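Long-range contact in putative XRE-family transcriptional regulator (PDB 2OFY), which probably binds DNA through a helix-turn-helix domain and regulates transcription: residues L21-M30 and E42-G50. Numbering follows the deposited sequence.
Sequences LRSARGDMSM and ETLRKIETG
Arg25 and Glu48 form a side-on, two-pronged salt bridge: NE of Arg25 meets OE2 of Glu48 at 2.7 Å, and NH2 of Arg25 meets OE1 of Glu48 at 2.9 Å. The first bond is almost straight (174°), both oxygens use syn lone pairs, and the guanidinium and carboxylate planes are nearly coplanar. With chi1 and chi2 extended, the bend at chi3 (61°) turns the Arg25 guanidinium so that its NE/NH2 edge faces the acid. Around this pair, Arg22 brings CD to 3.4 Å from OE1 of Glu48, and CE of the selenomethionine Met30 lies 3.7 Å from that same oxygen; the Glu48 side chain thus enters as a knob among Leu21, Arg22, Arg25 and Met30. A water donates to OE2 of Glu48 and, weakly, to O of Leu21. Leu21 CD1 touches Ile47 CG2 at 3.5 Å, and Met30 CE lies 4.0 Å from Leu44 CG.

A second shell fixes the arginine. NH1 of Arg25 donates to O of Met28 at 2.9 Å, while Met30 CG covers one guanidinium face and Arg22 NH1 the other, itself held by donating to a lone pair of Gly26 O. Were Arg25 cut back to an alanine, the buried Glu48 carboxylate would probably lose its salt-bridge mate and the Met28 carbonyl this donor.

Helices 30-37 and 41-48 are consistent with the helix-turn-helix pair of XRE-type domains, and the bridge ties the second to the end of helix 8-25; the axes of segments 21-25 and 42-48 run at 117°. Val33 of helix 30-37 touches Arg25 and Leu44, and Ile60 of helix 57-66 packs on Leu21 and Ile47.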
loop_
_atom_site.group_PDB
_atom_site.type_symbol
_atom_site.label_atom_id
_atom_site.label_comp_id
_atom_site.label_asym_id
_atom_site.label_seq_id
_atom_site.Cartn_x
_atom_site.Cartn_y
_atom_site.Cartn_z
ATOM N N LEU A 21 -8.781 -0.184 10.212
ATOM C CA LEU A 21 -7.916 0.835 10.836
ATOM C C LEU A 21 -8.686 1.503 12.001
ATOM O O LEU A 21 -8.128 1.753 13.082
ATOM C CB LEU A 21 -7.479 1.891 9.817
ATOM C CG LEU A 21 -6.505 1.265 8.800
ATOM C CD1 LEU A 21 -6.171 2.291 7.729
ATOM C CD2 LEU A 21 -5.233 0.733 9.489
ATOM N N ARG A 22 -9.966 1.796 11.773
ATOM C CA ARG A 22 -10.763 2.409 12.852
ATOM C C ARG A 22 -10.849 1.467 14.074
ATOM O O ARG A 22 -10.653 1.917 15.197
ATOM C CB ARG A 22 -12.178 2.803 12.329
ATOM C CG ARG A 22 -13.178 3.320 13.418
ATOM C CD ARG A 22 -12.602 4.457 14.101
ATOM N NE ARG A 22 -13.351 4.909 15.287
ATOM C CZ ARG A 22 -12.941 4.703 16.527
ATOM N NH1 ARG A 22 -11.846 3.986 16.766
ATOM N NH2 ARG A 22 -13.660 5.194 17.524
ATOM N N SER A 23 -11.125 0.192 13.828
ATOM C CA SER A 23 -11.239 -0.782 14.926
ATOM C C SER A 23 -9.889 -0.896 15.621
ATOM O O SER A 23 -9.830 -0.981 16.863
ATOM C CB SER A 23 -11.647 -2.150 14.371
ATOM O OG SER A 23 -12.996 -2.074 13.924
ATOM N N ALA A 24 -8.788 -0.907 14.856
ATOM C CA ALA A 24 -7.437 -0.996 15.471
ATOM C C ALA A 24 -7.104 0.234 16.324
ATOM O O ALA A 24 -6.504 0.128 17.410
ATOM C CB ALA A 24 -6.350 -1.244 14.462
ATOM N N ARG A 25 -7.591 1.386 15.898
ATOM C CA ARG A 25 -7.388 2.610 16.682
ATOM C C ARG A 25 -8.139 2.492 18.024
ATOM O O ARG A 25 -7.593 2.864 19.075
ATOM C CB ARG A 25 -7.806 3.834 15.886
ATOM C CG ARG A 25 -7.593 5.127 16.703
ATOM C CD ARG A 25 -7.715 6.357 15.835
ATOM N NE ARG A 25 -9.030 6.516 15.208
ATOM C CZ ARG A 25 -10.125 7.005 15.814
ATOM N NH1 ARG A 25 -10.154 7.330 17.145
ATOM N NH2 ARG A 25 -11.232 7.161 15.085
ATOM N N GLY A 26 -9.355 1.944 17.999
ATOM C CA GLY A 26 -10.069 1.698 19.266
ATOM C C GLY A 26 -10.214 3.011 20.004
ATOM O O GLY A 26 -10.696 3.988 19.415
ATOM N N ASP A 27 -9.810 3.064 21.282
ATOM C CA ASP A 27 -10.024 4.277 22.072
ATOM C C ASP A 27 -8.968 5.353 21.930
ATOM O O ASP A 27 -9.055 6.409 22.594
ATOM C CB ASP A 27 -10.212 3.912 23.554
ATOM C CG ASP A 27 -11.378 2.988 23.759
ATOM O OD1 ASP A 27 -12.399 3.180 23.054
ATOM O OD2 ASP A 27 -11.300 2.067 24.613
HETATM N N MSE A 28 -7.950 5.086 21.126
HETATM C CA MSE A 28 -6.867 6.021 20.948
HETATM C C MSE A 28 -7.362 7.249 20.160
HETATM O O MSE A 28 -8.284 7.154 19.335
HETATM C CB MSE A 28 -5.685 5.369 20.209
HETATM C CG MSE A 28 -5.026 4.190 20.915
HETATM SE SE MSE A 28 -3.953 3.269 19.525
HETATM C CE MSE A 28 -2.687 4.843 19.301
ATOM N N SER A 29 -6.744 8.395 20.439
ATOM C CA SER A 29 -7.127 9.654 19.863
ATOM C C SER A 29 -6.838 9.709 18.354
ATOM O O SER A 29 -5.755 9.314 17.918
ATOM C CB SER A 29 -6.289 10.736 20.558
ATOM O OG SER A 29 -6.275 11.920 19.812
HETATM N N MSE A 30 -7.760 10.247 17.561
HETATM C CA MSE A 30 -7.416 10.491 16.140
HETATM C C MSE A 30 -6.238 11.452 15.986
HETATM O O MSE A 30 -5.405 11.305 15.080
HETATM C CB MSE A 30 -8.599 11.041 15.374
HETATM C CG MSE A 30 -9.751 10.058 15.232
HETATM SE SE MSE A 30 -11.051 10.942 14.059
HETATM C CE MSE A 30 -10.085 10.409 12.619
ATOM N N GLU A 42 -7.873 15.131 9.044
ATOM C CA GLU A 42 -8.729 15.007 7.872
ATOM C C GLU A 42 -8.396 13.789 7.017
ATOM O O GLU A 42 -9.291 13.052 6.627
ATOM C CB GLU A 42 -8.835 16.303 7.019
ATOM C CG GLU A 42 -10.124 17.070 7.407
ATOM C CD GLU A 42 -11.258 16.125 7.879
ATOM O OE1 GLU A 42 -11.838 16.365 8.978
ATOM O OE2 GLU A 42 -11.517 15.097 7.182
ATOM N N THR A 43 -7.117 13.557 6.758
ATOM C CA THR A 43 -6.717 12.372 5.999
ATOM C C THR A 43 -7.110 11.067 6.719
ATOM O O THR A 43 -7.694 10.162 6.087
ATOM C CB THR A 43 -5.216 12.487 5.568
ATOM O OG1 THR A 43 -5.076 13.587 4.661
ATOM C CG2 THR A 43 -4.706 11.167 4.995
ATOM N N LEU A 44 -6.849 10.993 8.029
ATOM C CA LEU A 44 -7.137 9.759 8.796
ATOM C C LEU A 44 -8.652 9.513 8.779
ATOM O O LEU A 44 -9.082 8.389 8.535
ATOM C CB LEU A 44 -6.657 9.921 10.223
ATOM C CG LEU A 44 -6.861 8.646 11.044
ATOM C CD1 LEU A 44 -6.264 7.424 10.361
ATOM C CD2 LEU A 44 -6.305 8.890 12.460
ATOM N N ARG A 45 -9.437 10.573 8.970
ATOM C CA ARG A 45 -10.893 10.469 8.906
ATOM C C ARG A 45 -11.365 9.887 7.577
ATOM O O ARG A 45 -12.221 9.017 7.534
ATOM C CB ARG A 45 -11.544 11.846 9.119
ATOM C CG ARG A 45 -13.071 11.779 9.173
ATOM C CD ARG A 45 -13.710 13.153 9.342
ATOM N NE ARG A 45 -13.001 14.007 10.297
ATOM C CZ ARG A 45 -13.111 13.950 11.625
ATOM N NH1 ARG A 45 -13.913 13.065 12.214
ATOM N NH2 ARG A 45 -12.415 14.801 12.370
ATOM N N LYS A 46 -10.848 10.461 6.486
ATOM C CA LYS A 46 -11.220 10.000 5.177
ATOM C C LYS A 46 -10.763 8.579 4.981
ATOM O O LYS A 46 -11.502 7.778 4.410
ATOM C CB LYS A 46 -10.579 10.912 4.140
ATOM C CG LYS A 46 -11.349 12.247 4.053
ATOM C CD LYS A 46 -10.628 13.181 3.048
ATOM C CE LYS A 46 -11.386 14.513 2.999
ATOM N NZ LYS A 46 -10.615 15.619 2.358
ATOM N N ILE A 47 -9.557 8.243 5.448
ATOM C CA ILE A 47 -9.122 6.811 5.302
ATOM C C ILE A 47 -10.092 5.890 6.089
ATOM O O ILE A 47 -10.566 4.882 5.579
ATOM C CB ILE A 47 -7.670 6.601 5.780
ATOM C CG1 ILE A 47 -6.712 7.250 4.746
ATOM C CG2 ILE A 47 -7.406 5.079 5.963
ATOM C CD1 ILE A 47 -5.341 7.497 5.412
ATOM N N GLU A 48 -10.392 6.253 7.337
ATOM C CA GLU A 48 -11.181 5.390 8.204
ATOM C C GLU A 48 -12.602 5.172 7.676
ATOM O O GLU A 48 -13.261 4.145 7.975
ATOM C CB GLU A 48 -11.239 5.996 9.614
ATOM C CG GLU A 48 -9.970 5.784 10.368
ATOM C CD GLU A 48 -10.074 6.208 11.844
ATOM O OE1 GLU A 48 -11.050 6.870 12.226
ATOM O OE2 GLU A 48 -9.141 5.854 12.574
ATOM N N THR A 49 -13.100 6.177 6.952
ATOM C CA THR A 49 -14.472 6.180 6.473
ATOM C C THR A 49 -14.586 5.868 4.989
ATOM O O THR A 49 -15.697 5.990 4.407
ATOM C CB THR A 49 -15.181 7.519 6.796
ATOM O OG1 THR A 49 -14.453 8.580 6.136
ATOM C CG2 THR A 49 -15.213 7.746 8.306
ATOM N N GLY A 50 -13.476 5.491 4.374
ATOM C CA GLY A 50 -13.378 5.061 2.966
ATOM C C GLY A 50 -13.606 6.153 1.934
ATOM O O GLY A 50 -14.111 5.879 0.829
HETATM O O HOH W 1 -6.762 4.456 12.444
#